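Long-range contacts in hemolysin-related protein (Vibrio cholerae serotype O1, PDB 6MLT), which forms part of the extracellular matrix of Vibrio cholerae biofilms, where it probably binds carbohydrate and contributes to adhesion: residues A[184-189]-A[235-240]; A[197-202]-A[211-216]; A[219-224]-A[239-244]; A[223-228]-A[275-280]; A[575-580]-A[601-606]. One frame throughout, in Å; residues are numbered along the deposited sequence.

Interaction 1: A[184-189]-A[235-240]; sequences SSIAFD and PELVVS. With NA (sodium ion), chain F; NA (sodium ion), chain G.
CD1, one of the two methyls of L237, is wedged between two side chains of strand 185-188, lying 3.8 Å from CD1 of I186 and 3.9 Å from CE1 of F188. I186 and L237 run past one another in opposite directions, and the methyl reaches the F188 ring at a slant. P235 takes another part of the same ring: its CG sits near the ring plane at the edge, 3.9 Å from F188 CE2. This ring leans across because F188 CG lies between the backbone N and the carbonyl carbon (chi1 70°). No hydrogen bond joins the segments, and the backbones stay well apart, D189 CA and P235 CA being 8.2 Å from each other. Beyond this apolar layer a metal sits just past the end of strand 185-188 and another at the start of strand 236-241. D189 binds one sodium through OD1 at 2.3 Å, while its OD2 is held by the backbone N of G194; E236 grips the second with both carboxylate oxygens, OE1 at 2.6 Å. N228, D230, D232 and the carbonyl of K234 complete that second site. The arrangement is consistent with two neighbouring blades of a beta-propeller, as in FG-GAP-like repeats.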
# COMPACT_ATOMS: atom_id res chain seq x y z
N SER A 184 8.97 -0.82 15.57
CA SER A 184 8.57 -0.64 14.19
C SER A 184 9.06 0.69 13.64
O SER A 184 8.89 1.74 14.27
CB SER A 184 7.04 -0.66 14.05
OG SER A 184 6.66 -0.24 12.76
N SER A 185 9.62 0.65 12.43
CA SER A 185 9.97 1.84 11.67
C SER A 185 9.49 1.67 10.24
O SER A 185 9.59 0.58 9.68
CB SER A 185 11.49 2.10 11.66
OG SER A 185 12.04 2.03 12.96
N ILE A 186 8.98 2.75 9.63
CA ILE A 186 8.69 2.78 8.20
C ILE A 186 9.13 4.12 7.64
O ILE A 186 9.35 5.09 8.36
CB ILE A 186 7.19 2.53 7.88
CG1 ILE A 186 6.31 3.65 8.45
CG2 ILE A 186 6.74 1.18 8.43
CD1 ILE A 186 4.93 3.70 7.79
N ALA A 187 9.23 4.18 6.31
CA ALA A 187 9.60 5.40 5.62
C ALA A 187 8.56 5.74 4.56
O ALA A 187 8.07 4.86 3.86
CB ALA A 187 10.97 5.28 4.95
N PHE A 188 8.24 7.03 4.45
CA PHE A 188 7.35 7.51 3.40
C PHE A 188 7.53 9.02 3.28
O PHE A 188 7.95 9.68 4.23
CB PHE A 188 5.88 7.16 3.69
CG PHE A 188 5.28 7.91 4.84
CD1 PHE A 188 5.60 7.58 6.15
CD2 PHE A 188 4.37 8.93 4.62
CE1 PHE A 188 5.04 8.27 7.21
CE2 PHE A 188 3.80 9.62 5.67
CZ PHE A 188 4.13 9.29 6.97
N ASP A 189 7.23 9.54 2.09
CA ASP A 189 7.28 10.97 1.83
C ASP A 189 6.03 11.60 2.42
O ASP A 189 4.95 11.55 1.83
CB ASP A 189 7.40 11.25 0.34
CG ASP A 189 7.66 12.72 0.03
OD1 ASP A 189 7.64 13.56 0.96
OD2 ASP A 189 7.90 13.04 -1.15
N PRO A 235 -0.75 11.24 2.06
CA PRO A 235 -0.77 9.98 2.81
C PRO A 235 -1.38 10.15 4.19
O PRO A 235 -1.26 11.19 4.83
CB PRO A 235 0.71 9.61 2.91
CG PRO A 235 1.42 10.93 2.93
CD PRO A 235 0.60 11.84 2.03
N GLU A 236 -2.06 9.10 4.62
CA GLU A 236 -2.49 8.94 6.00
C GLU A 236 -1.73 7.78 6.62
O GLU A 236 -1.23 6.89 5.93
CB GLU A 236 -4.00 8.70 6.09
CG GLU A 236 -4.86 9.96 5.98
CD GLU A 236 -5.08 10.42 4.55
OE1 GLU A 236 -5.47 9.59 3.70
OE2 GLU A 236 -4.88 11.63 4.27
N LEU A 237 -1.63 7.82 7.95
CA LEU A 237 -0.83 6.88 8.72
C LEU A 237 -1.73 6.18 9.73
O LEU A 237 -2.43 6.85 10.49
CB LEU A 237 0.30 7.63 9.42
CG LEU A 237 1.47 6.88 10.03
CD1 LEU A 237 2.25 6.12 8.97
CD2 LEU A 237 2.37 7.89 10.75
N VAL A 238 -1.73 4.85 9.71
CA VAL A 238 -2.47 4.05 10.68
C VAL A 238 -1.48 3.51 11.70
O VAL A 238 -0.46 2.92 11.32
CB VAL A 238 -3.22 2.89 10.00
CG1 VAL A 238 -4.12 2.19 10.99
CG2 VAL A 238 -4.02 3.41 8.81
N VAL A 239 -1.78 3.68 12.99
CA VAL A 239 -0.87 3.28 14.06
C VAL A 239 -1.62 2.47 15.11
O VAL A 239 -2.81 2.71 15.37
CB VAL A 239 -0.19 4.51 14.71
CG1 VAL A 239 0.57 5.31 13.67
CG2 VAL A 239 -1.21 5.39 15.43
N SER A 240 -0.91 1.54 15.74
CA SER A 240 -1.44 0.68 16.79
C SER A 240 -0.62 0.84 18.06
O SER A 240 0.62 0.82 18.02
CB SER A 240 -1.42 -0.80 16.36
OG SER A 240 -2.38 -1.08 15.36
NA NA F . 9.34 14.24 2.38
NA NA G . -5.24 11.35 1.73

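Interaction 2: A[197-202]-A[211-216]; sequences EVFANG and YLWQYQ. With NA (sodium ion), chain F.
W213 crosses F199 at about a right angle, and its side chain can be traced outward from CB. There chi1 of 53° sets CG between the backbone N and the carbonyl carbon, which swings the six-membered ring toward strand 197-200. CE3 is the first ring atom to near G202 O. CZ3 comes next, 3.9 Å from G202 O and equally close to F199 CE1, and CH2 makes the nearest approach, 3.8 Å from F199 CE1. The ring planes are inclined at 46°. NE1, in the five-membered ring, makes a weak hydrogen bond to the carbonyl of H258. G202 O also accepts the backbone N of Y215 at 2.7 Å, and CA of Q214 adds a CA-H...O contact to it. G202 itself has a positive phi of 87°, a conformation that suits glycine. L212 CD1 touches E197 CG at 3.5 Å, the glutamate bending so that OE1 and OE2 chelate a sodium; OE1 also takes a hydrogen bond from S190 OG. L212 and W213 form a classic beta bulge opposite L204, whose strand 203-205 separates these two strands in the blade; W213 and F199 both lean on L237, and Y215 on A254 and L256, in the following blade.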
# COMPACT_ATOMS: atom_id res chain seq x y z
N GLU A 197 10.51 10.58 4.97
CA GLU A 197 10.68 10.69 6.40
C GLU A 197 10.59 9.31 7.04
O GLU A 197 10.14 8.34 6.43
CB GLU A 197 9.63 11.63 6.99
CG GLU A 197 9.81 13.12 6.64
CD GLU A 197 9.65 13.43 5.16
OE1 GLU A 197 8.55 13.24 4.61
OE2 GLU A 197 10.65 13.88 4.54
N VAL A 198 11.03 9.23 8.30
CA VAL A 198 11.07 7.97 9.05
C VAL A 198 10.10 8.10 10.21
O VAL A 198 10.20 9.02 11.02
CB VAL A 198 12.48 7.65 9.55
CG1 VAL A 198 12.48 6.37 10.37
CG2 VAL A 198 13.44 7.50 8.38
N PHE A 199 9.16 7.16 10.30
CA PHE A 199 8.19 7.13 11.39
C PHE A 199 8.50 5.93 12.29
O PHE A 199 8.48 4.79 11.82
CB PHE A 199 6.76 7.04 10.88
CG PHE A 199 5.74 7.05 11.97
CD1 PHE A 199 5.40 8.23 12.59
CD2 PHE A 199 5.15 5.87 12.41
CE1 PHE A 199 4.47 8.25 13.61
CE2 PHE A 199 4.22 5.88 13.43
CZ PHE A 199 3.88 7.08 14.03
N ALA A 200 8.76 6.20 13.56
CA ALA A 200 9.15 5.15 14.49
C ALA A 200 8.66 5.52 15.88
O ALA A 200 9.02 6.57 16.42
CB ALA A 200 10.67 4.95 14.49
N ASN A 201 7.82 4.66 16.45
CA ASN A 201 7.33 4.80 17.82
C ASN A 201 6.72 6.18 18.06
O ASN A 201 6.98 6.85 19.06
CB ASN A 201 8.46 4.52 18.82
CG ASN A 201 7.96 4.34 20.24
OD1 ASN A 201 6.75 4.34 20.51
ND2 ASN A 201 8.89 4.19 21.17
N GLY A 202 5.87 6.60 17.12
CA GLY A 202 5.13 7.83 17.26
C GLY A 202 5.84 9.07 16.78
O GLY A 202 5.19 10.12 16.64
N TYR A 211 13.86 16.14 14.09
CA TYR A 211 12.52 15.90 14.60
C TYR A 211 11.50 16.75 13.85
O TYR A 211 11.70 17.96 13.68
CB TYR A 211 12.50 16.24 16.09
CG TYR A 211 11.16 16.26 16.77
CD1 TYR A 211 10.40 17.42 16.82
CD2 TYR A 211 10.66 15.12 17.40
CE1 TYR A 211 9.18 17.45 17.47
CE2 TYR A 211 9.44 15.15 18.05
CZ TYR A 211 8.71 16.32 18.08
OH TYR A 211 7.50 16.35 18.72
N LEU A 212 10.41 16.13 13.39
CA LEU A 212 9.32 16.86 12.75
C LEU A 212 8.10 16.95 13.65
O LEU A 212 7.63 18.05 13.94
CB LEU A 212 8.94 16.21 11.42
CG LEU A 212 9.98 16.36 10.30
CD1 LEU A 212 9.56 15.53 9.10
CD2 LEU A 212 10.16 17.82 9.90
N TRP A 213 7.55 15.82 14.08
CA TRP A 213 6.43 15.82 15.01
C TRP A 213 6.34 14.46 15.68
O TRP A 213 7.02 13.51 15.30
CB TRP A 213 5.11 16.18 14.32
CG TRP A 213 4.74 15.37 13.11
CD1 TRP A 213 4.83 15.75 11.81
CD2 TRP A 213 4.16 14.05 13.10
NE1 TRP A 213 4.36 14.76 10.98
CE2 TRP A 213 3.93 13.71 11.75
CE3 TRP A 213 3.81 13.13 14.09
CZ2 TRP A 213 3.38 12.49 11.36
CZ3 TRP A 213 3.26 11.92 13.71
CH2 TRP A 213 3.06 11.60 12.35
N GLN A 214 5.48 14.39 16.69
CA GLN A 214 5.37 13.19 17.49
C GLN A 214 3.93 13.03 17.95
O GLN A 214 3.34 13.96 18.49
CB GLN A 214 6.31 13.26 18.69
CG GLN A 214 6.35 12.02 19.54
CD GLN A 214 7.51 12.06 20.50
OE1 GLN A 214 8.67 12.12 20.09
NE2 GLN A 214 7.21 12.06 21.80
N TYR A 215 3.37 11.84 17.72
CA TYR A 215 2.04 11.52 18.22
C TYR A 215 2.16 11.10 19.68
O TYR A 215 2.90 10.16 20.00
CB TYR A 215 1.41 10.41 17.39
CG TYR A 215 0.03 10.01 17.86
CD1 TYR A 215 -1.00 10.94 17.87
CD2 TYR A 215 -0.24 8.72 18.30
CE1 TYR A 215 -2.27 10.60 18.30
CE2 TYR A 215 -1.51 8.37 18.74
CZ TYR A 215 -2.51 9.32 18.73
OH TYR A 215 -3.78 9.00 19.15
N GLN A 216 1.44 11.78 20.56
CA GLN A 216 1.46 11.48 21.99
C GLN A 216 0.52 10.31 22.26
O GLN A 216 -0.70 10.43 22.09
CB GLN A 216 1.07 12.71 22.80
NA NA F . 9.34 14.24 2.38

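Interaction 3: A[219-224]-A[239-244]; sequences DTVWFS and VSVPAS
V221 fills the buried apolar centre, its two methyls dividing the work: CG1, anti to the backbone N (chi1 179°), meets CB of V239, while CG2 meets CG2 of V241 at 3.9 Å. Next to this patch P242 lies over one face of the W222 indole, a CH-pi contact with CG 3.7 Å from the centroid of the five-membered ring and 23° off its normal. The proline's CD is closer still to the ring atoms, 3.3 Å from W222 CD1, so the fit is tight. Around this centre runs the backbone bonding. W222 N donates to S240 O at 2.9 Å, whereas the return bond from S240 N to F223 O is long and weak. At the outer end a water bridges the segments, donating a hydrogen bond to T220 O and accepting one from A243 N at 2.9 Å. D219 turns its OD1 back onto T220 N, but its own backbone N is buried here without a partner. The segment 219-224 is thus the lead-in from strand 211-214 of one blade to strand 224-227 of the next, and its end joins strand 236-241 as S224 and V239 make an antiparallel non-hydrogen-bonded pair; N201 of the preceding blade accepts V221 N.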
# COMPACT_ATOMS: atom_id res chain seq x y z
N ASP A 219 1.38 4.55 25.49
CA ASP A 219 2.36 3.48 25.57
C ASP A 219 3.08 3.44 24.23
O ASP A 219 2.78 4.23 23.33
CB ASP A 219 1.70 2.13 25.91
CG ASP A 219 2.63 1.16 26.65
OD1 ASP A 219 3.87 1.28 26.56
OD2 ASP A 219 2.09 0.26 27.33
N THR A 220 4.01 2.51 24.09
CA THR A 220 4.80 2.37 22.87
C THR A 220 3.89 2.23 21.65
O THR A 220 2.94 1.45 21.66
CB THR A 220 5.72 1.15 22.97
OG1 THR A 220 6.56 1.29 24.12
CG2 THR A 220 6.58 0.99 21.73
N VAL A 221 4.21 2.97 20.59
CA VAL A 221 3.54 2.82 19.31
C VAL A 221 4.27 1.74 18.53
O VAL A 221 5.48 1.83 18.30
CB VAL A 221 3.52 4.14 18.52
CG1 VAL A 221 2.85 3.95 17.18
CG2 VAL A 221 2.83 5.24 19.32
N TRP A 222 3.53 0.72 18.11
CA TRP A 222 4.09 -0.44 17.42
C TRP A 222 3.93 -0.23 15.92
O TRP A 222 4.31 0.85 15.43
CB TRP A 222 3.46 -1.71 17.99
CG TRP A 222 4.12 -2.18 19.24
CD1 TRP A 222 4.12 -1.55 20.45
CD2 TRP A 222 4.88 -3.38 19.41
NE1 TRP A 222 4.83 -2.29 21.37
CE2 TRP A 222 5.31 -3.42 20.75
CE3 TRP A 222 5.24 -4.43 18.56
CZ2 TRP A 222 6.08 -4.46 21.26
CZ3 TRP A 222 6.00 -5.47 19.07
CH2 TRP A 222 6.41 -5.48 20.40
N PHE A 223 3.40 -1.18 15.16
CA PHE A 223 3.50 -1.13 13.71
C PHE A 223 2.50 -0.15 13.12
O PHE A 223 1.45 0.15 13.70
CB PHE A 223 3.29 -2.53 13.13
CG PHE A 223 4.37 -3.50 13.53
CD1 PHE A 223 5.59 -3.49 12.89
CD2 PHE A 223 4.17 -4.39 14.57
CE1 PHE A 223 6.59 -4.37 13.28
CE2 PHE A 223 5.17 -5.27 14.96
CZ PHE A 223 6.38 -5.25 14.30
N SER A 224 2.85 0.37 11.95
CA SER A 224 2.06 1.36 11.26
C SER A 224 1.92 0.95 9.80
O SER A 224 2.66 0.10 9.29
CB SER A 224 2.71 2.75 11.36
OG SER A 224 4.00 2.75 10.78
N VAL A 239 -1.78 3.68 12.99
CA VAL A 239 -0.87 3.28 14.06
C VAL A 239 -1.62 2.47 15.11
O VAL A 239 -2.81 2.71 15.37
CB VAL A 239 -0.19 4.51 14.71
CG1 VAL A 239 0.57 5.31 13.67
CG2 VAL A 239 -1.21 5.39 15.43
N SER A 240 -0.91 1.54 15.74
CA SER A 240 -1.44 0.68 16.79
C SER A 240 -0.62 0.84 18.06
O SER A 240 0.62 0.82 18.02
CB SER A 240 -1.42 -0.80 16.36
OG SER A 240 -2.38 -1.08 15.36
N VAL A 241 -1.30 0.98 19.19
CA VAL A 241 -0.69 0.96 20.52
C VAL A 241 -1.26 -0.24 21.27
O VAL A 241 -2.43 -0.20 21.68
CB VAL A 241 -0.95 2.26 21.28
CG1 VAL A 241 -0.32 2.21 22.67
CG2 VAL A 241 -0.44 3.46 20.50
N PRO A 242 -0.50 -1.32 21.47
CA PRO A 242 -1.09 -2.51 22.09
C PRO A 242 -1.22 -2.43 23.60
O PRO A 242 -2.13 -3.02 24.18
CB PRO A 242 -0.13 -3.63 21.67
CG PRO A 242 1.17 -2.95 21.42
CD PRO A 242 0.83 -1.58 20.90
N ALA A 243 -0.31 -1.71 24.24
CA ALA A 243 -0.28 -1.64 25.70
C ALA A 243 -0.27 -3.05 26.28
O ALA A 243 0.39 -3.94 25.73
CB ALA A 243 -1.47 -0.83 26.21
N SER A 244 -1.00 -3.29 27.37
CA SER A 244 -1.03 -4.61 27.98
C SER A 244 -2.44 -4.90 28.46
O SER A 244 -3.28 -4.01 28.59
CB SER A 244 -0.05 -4.71 29.15
OG SER A 244 -0.56 -4.01 30.27
O HOH W 1 2.15 -0.43 23.58

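Interaction 4: A[223-228]-A[275-280]; sequences FSSVAN and SVQAVS. With NA (sodium ion), chain G.
The side-chain amide of Q277 uses both its ends to reach F223, just before strand 224-227, and S225 within it. Its NE2 donates to F223 O at 2.9 Å, arriving from above the carbonyl plane although the acceptor lies close to the amide's own plane; NE2 is also hydrogen-bonded to S240 OG. Its OE1 receives the hydroxyl of S225 at 2.7 Å, nearly along the C=O axis. With three partners the amide cannot easily flip, and its chi1 of -21°, far from a staggered value, suggests that some torsional strain is accepted to put it there. F223 N is satisfied by S275 O at 2.8 Å, and the same oxygen lies at the edge of the F223 ring. Strands 224-227 and 277-279, 10° from parallel and 7.2 Å between axes, are the first strands of consecutive propeller blades, too far apart to pair as one sheet; between them side chains do the bonding, while the one backbone bond lies ahead of them. Q277 O and S224 O accept NE and NH2 of R604. At the far end N228 OD1 coordinates a sodium at 2.4 Å, and N228 N is taken by N601 OD1. S275 OG is bonded to the carbonyl of K475. V279 packs CG1 against A227 CB.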
# COMPACT_ATOMS: atom_id res chain seq x y z
N PHE A 223 3.40 -1.18 15.16
CA PHE A 223 3.50 -1.13 13.71
C PHE A 223 2.50 -0.15 13.12
O PHE A 223 1.45 0.15 13.70
CB PHE A 223 3.29 -2.53 13.13
CG PHE A 223 4.37 -3.50 13.53
CD1 PHE A 223 5.59 -3.49 12.89
CD2 PHE A 223 4.17 -4.39 14.57
CE1 PHE A 223 6.59 -4.37 13.28
CE2 PHE A 223 5.17 -5.27 14.96
CZ PHE A 223 6.38 -5.25 14.30
N SER A 224 2.85 0.37 11.95
CA SER A 224 2.06 1.36 11.26
C SER A 224 1.92 0.95 9.80
O SER A 224 2.66 0.10 9.29
CB SER A 224 2.71 2.75 11.36
OG SER A 224 4.00 2.75 10.78
N SER A 225 0.93 1.56 9.16
CA SER A 225 0.63 1.40 7.75
C SER A 225 0.43 2.79 7.17
O SER A 225 -0.06 3.69 7.86
CB SER A 225 -0.65 0.57 7.54
OG SER A 225 -0.59 -0.70 8.17
N VAL A 226 0.77 2.95 5.90
CA VAL A 226 0.48 4.18 5.18
C VAL A 226 -0.51 3.84 4.08
O VAL A 226 -0.43 2.77 3.46
CB VAL A 226 1.76 4.84 4.61
CG1 VAL A 226 2.47 3.91 3.65
CG2 VAL A 226 1.44 6.16 3.95
N ALA A 227 -1.47 4.73 3.86
CA ALA A 227 -2.52 4.51 2.88
C ALA A 227 -3.25 5.82 2.66
O ALA A 227 -3.11 6.77 3.42
CB ALA A 227 -3.50 3.43 3.34
N ASN A 228 -4.05 5.85 1.60
CA ASN A 228 -4.93 6.97 1.32
C ASN A 228 -6.33 6.61 1.81
O ASN A 228 -6.95 5.67 1.29
CB ASN A 228 -4.95 7.32 -0.16
CG ASN A 228 -5.61 8.66 -0.43
OD1 ASN A 228 -5.90 9.42 0.49
ND2 ASN A 228 -5.85 8.96 -1.70
N SER A 275 -1.19 -4.60 17.74
CA SER A 275 0.14 -4.08 17.42
C SER A 275 0.34 -3.75 15.95
O SER A 275 1.30 -3.05 15.62
CB SER A 275 1.23 -5.08 17.83
OG SER A 275 1.39 -6.09 16.84
N VAL A 276 -0.53 -4.25 15.07
CA VAL A 276 -0.28 -4.19 13.63
C VAL A 276 -1.62 -4.28 12.92
O VAL A 276 -2.58 -4.85 13.46
CB VAL A 276 0.69 -5.31 13.18
CG1 VAL A 276 0.07 -6.68 13.41
CG2 VAL A 276 1.10 -5.15 11.72
N GLN A 277 -1.69 -3.71 11.72
CA GLN A 277 -2.88 -3.72 10.90
C GLN A 277 -2.52 -4.08 9.47
O GLN A 277 -1.36 -3.98 9.06
CB GLN A 277 -3.59 -2.35 10.86
CG GLN A 277 -3.25 -1.42 11.99
CD GLN A 277 -1.84 -0.83 11.91
OE1 GLN A 277 -1.23 -0.73 10.84
NE2 GLN A 277 -1.31 -0.44 13.05
N ALA A 278 -3.54 -4.51 8.74
CA ALA A 278 -3.51 -4.56 7.28
C ALA A 278 -4.53 -3.55 6.76
O ALA A 278 -5.59 -3.37 7.37
CB ALA A 278 -3.81 -5.97 6.76
N VAL A 279 -4.19 -2.88 5.66
CA VAL A 279 -5.03 -1.84 5.08
C VAL A 279 -5.19 -2.15 3.60
O VAL A 279 -4.19 -2.27 2.88
CB VAL A 279 -4.42 -0.44 5.28
CG1 VAL A 279 -5.35 0.63 4.71
CG2 VAL A 279 -4.11 -0.20 6.76
N SER A 280 -6.42 -2.30 3.14
CA SER A 280 -6.60 -2.77 1.76
C SER A 280 -8.04 -2.54 1.32
O SER A 280 -8.87 -1.99 2.05
CB SER A 280 -6.21 -4.24 1.64
OG SER A 280 -5.93 -4.55 0.29
NA NA G . -5.24 11.35 1.73

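Interaction 5: A[575-580]-A[601-606]; sequences QYAFNF and NSFRSA
R604 binds the segment 575-580 through both its backbone and its side chain. Its N donates to F578 O at 2.8 Å, while NH1 reaches Y576 O in the plane of the guanidinium, a long and weak bond of 3.4 Å. The other guanidinium nitrogens are engaged more firmly beyond these segments, NE by the carbonyl of Q277 and NH2 by that of S224. Y576 O accepts F578 N as well, weakly, in the inverse gamma turn centred on A577, and Q575 NE2 bonds to A577 O from well above its carbonyl plane. The Y576 ring meets NH1 at a slant, its plane turned 51° from the guanidinium.

Packing spreads outward from here. F603 sets its ring edge, at CE1, over one face of the guanidinium. The F603 ring in turn is covered on one face by N579 CB, a CH-pi contact 3.9 Å from the ring centroid, and A577 CB touches its CZ. At the other end F580 and F578 gather round the carbonyl of S605, whose oxygen lies in the F578 ring plane, 3.6 Å from CE2, and approaches F580 CE2 at 3.2 Å. A606 O sits at the F580 edge, near CZ. Backbone oxygens of S605 and A606 thus lie close to ring C-H groups, probably a weakly favourable arrangement. The buried arginine is bonded to the carbonyls of Q277, S224 and, weakly, Y576: its charge is probably stabilised by these carbonyl dipoles, tying otherwise irregular chain to the first strands of two propeller blades.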
# COMPACT_ATOMS: atom_id res chain seq x y z
N GLN A 575 9.88 -8.14 3.72
CA GLN A 575 10.01 -7.53 5.03
C GLN A 575 8.64 -7.53 5.70
O GLN A 575 7.62 -7.74 5.05
CB GLN A 575 10.59 -6.11 4.94
CG GLN A 575 9.72 -5.12 4.19
CD GLN A 575 10.37 -3.75 4.03
OE1 GLN A 575 11.60 -3.63 4.00
NE2 GLN A 575 9.55 -2.72 3.91
N TYR A 576 8.65 -7.30 7.00
CA TYR A 576 7.41 -7.33 7.77
C TYR A 576 6.47 -6.20 7.36
O TYR A 576 5.25 -6.37 7.34
CB TYR A 576 7.74 -7.26 9.26
CG TYR A 576 6.56 -7.41 10.17
CD1 TYR A 576 5.83 -6.31 10.57
CD2 TYR A 576 6.19 -8.66 10.66
CE1 TYR A 576 4.75 -6.44 11.42
CE2 TYR A 576 5.11 -8.80 11.51
CZ TYR A 576 4.40 -7.68 11.88
OH TYR A 576 3.32 -7.80 12.72
N ALA A 577 7.04 -5.03 7.05
CA ALA A 577 6.26 -3.87 6.60
C ALA A 577 6.16 -3.85 5.08
O ALA A 577 6.54 -2.89 4.40
CB ALA A 577 6.90 -2.58 7.13
N PHE A 578 5.60 -4.93 4.54
CA PHE A 578 5.53 -5.12 3.10
C PHE A 578 4.34 -4.36 2.52
O PHE A 578 3.22 -4.46 3.03
CB PHE A 578 5.41 -6.60 2.76
CG PHE A 578 5.22 -6.85 1.30
CD1 PHE A 578 6.30 -6.82 0.44
CD2 PHE A 578 3.96 -7.08 0.77
CE1 PHE A 578 6.13 -7.03 -0.91
CE2 PHE A 578 3.79 -7.29 -0.58
CZ PHE A 578 4.86 -7.26 -1.42
N ASN A 579 4.58 -3.63 1.43
CA ASN A 579 3.50 -2.96 0.71
C ASN A 579 3.87 -2.71 -0.75
O ASN A 579 3.52 -1.67 -1.32
CB ASN A 579 3.13 -1.64 1.39
CG ASN A 579 4.16 -0.55 1.17
OD1 ASN A 579 5.35 -0.82 1.06
ND2 ASN A 579 3.70 0.69 1.10
N PHE A 580 4.58 -3.67 -1.36
CA PHE A 580 4.91 -3.67 -2.79
C PHE A 580 5.92 -2.60 -3.21
O PHE A 580 6.90 -2.91 -3.90
CB PHE A 580 3.66 -3.49 -3.66
CG PHE A 580 2.80 -4.71 -3.76
CD1 PHE A 580 3.19 -5.79 -4.54
CD2 PHE A 580 1.60 -4.78 -3.09
CE1 PHE A 580 2.39 -6.92 -4.64
CE2 PHE A 580 0.80 -5.91 -3.18
CZ PHE A 580 1.20 -6.97 -3.95
N ASN A 601 -2.50 1.23 -3.09
CA ASN A 601 -3.12 1.73 -1.86
C ASN A 601 -3.45 0.59 -0.90
O ASN A 601 -4.57 0.47 -0.39
CB ASN A 601 -4.37 2.56 -2.17
CG ASN A 601 -4.81 3.39 -0.98
OD1 ASN A 601 -4.02 3.65 -0.07
ND2 ASN A 601 -6.08 3.81 -0.98
N SER A 602 -2.45 -0.25 -0.63
CA SER A 602 -2.60 -1.34 0.32
C SER A 602 -1.35 -1.43 1.18
O SER A 602 -0.30 -0.87 0.85
CB SER A 602 -2.84 -2.68 -0.39
OG SER A 602 -1.67 -3.11 -1.07
N PHE A 603 -1.48 -2.16 2.29
CA PHE A 603 -0.37 -2.38 3.20
C PHE A 603 -0.56 -3.75 3.84
O PHE A 603 -1.62 -4.03 4.41
CB PHE A 603 -0.29 -1.27 4.26
CG PHE A 603 1.11 -0.97 4.71
CD1 PHE A 603 1.73 -1.79 5.64
CD2 PHE A 603 1.81 0.12 4.21
CE1 PHE A 603 3.02 -1.52 6.06
CE2 PHE A 603 3.10 0.39 4.62
CZ PHE A 603 3.71 -0.43 5.55
N ARG A 604 0.47 -4.59 3.72
CA ARG A 604 0.44 -5.99 4.13
C ARG A 604 -0.66 -6.77 3.39
O ARG A 604 -1.29 -7.67 3.95
CB ARG A 604 0.31 -6.11 5.65
CG ARG A 604 1.70 -6.06 6.34
CD ARG A 604 1.60 -6.02 7.87
NE ARG A 604 1.18 -4.70 8.35
CZ ARG A 604 2.00 -3.76 8.80
NH1 ARG A 604 3.31 -3.95 8.85
NH2 ARG A 604 1.50 -2.60 9.21
N SER A 605 -0.86 -6.44 2.12
CA SER A 605 -1.65 -7.25 1.20
C SER A 605 -0.74 -7.89 0.15
O SER A 605 0.17 -7.25 -0.38
CB SER A 605 -2.71 -6.41 0.48
OG SER A 605 -3.32 -7.19 -0.53
N ALA A 606 -1.02 -9.16 -0.15
CA ALA A 606 -0.31 -9.88 -1.20
C ALA A 606 -0.91 -9.68 -2.58
O ALA A 606 -0.34 -10.18 -3.56
CB ALA A 606 -0.30 -11.38 -0.87

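Overall arrangement
All five contacts belong to the propeller, and they differ in depth. Interactions 4 and 5, about 8 Å apart between centres, lie deepest and are the most polar inside: R604 of interaction 5 supplies donors to carbonyls of both segments in interaction 4. Interaction 1 is buried too, yet purely apolar between its segments, with metals at the strand ends. It shares strand 236-241 with interaction 3, and one sodium with interaction 2 and another with interaction 4. Interaction 2 is partly buried and carries a bulge; interaction 3 is largely buried, with a water and an exposed aspartate at its outer end. Interaction 2 stays within one blade; interactions 1 and 4 join successive blades.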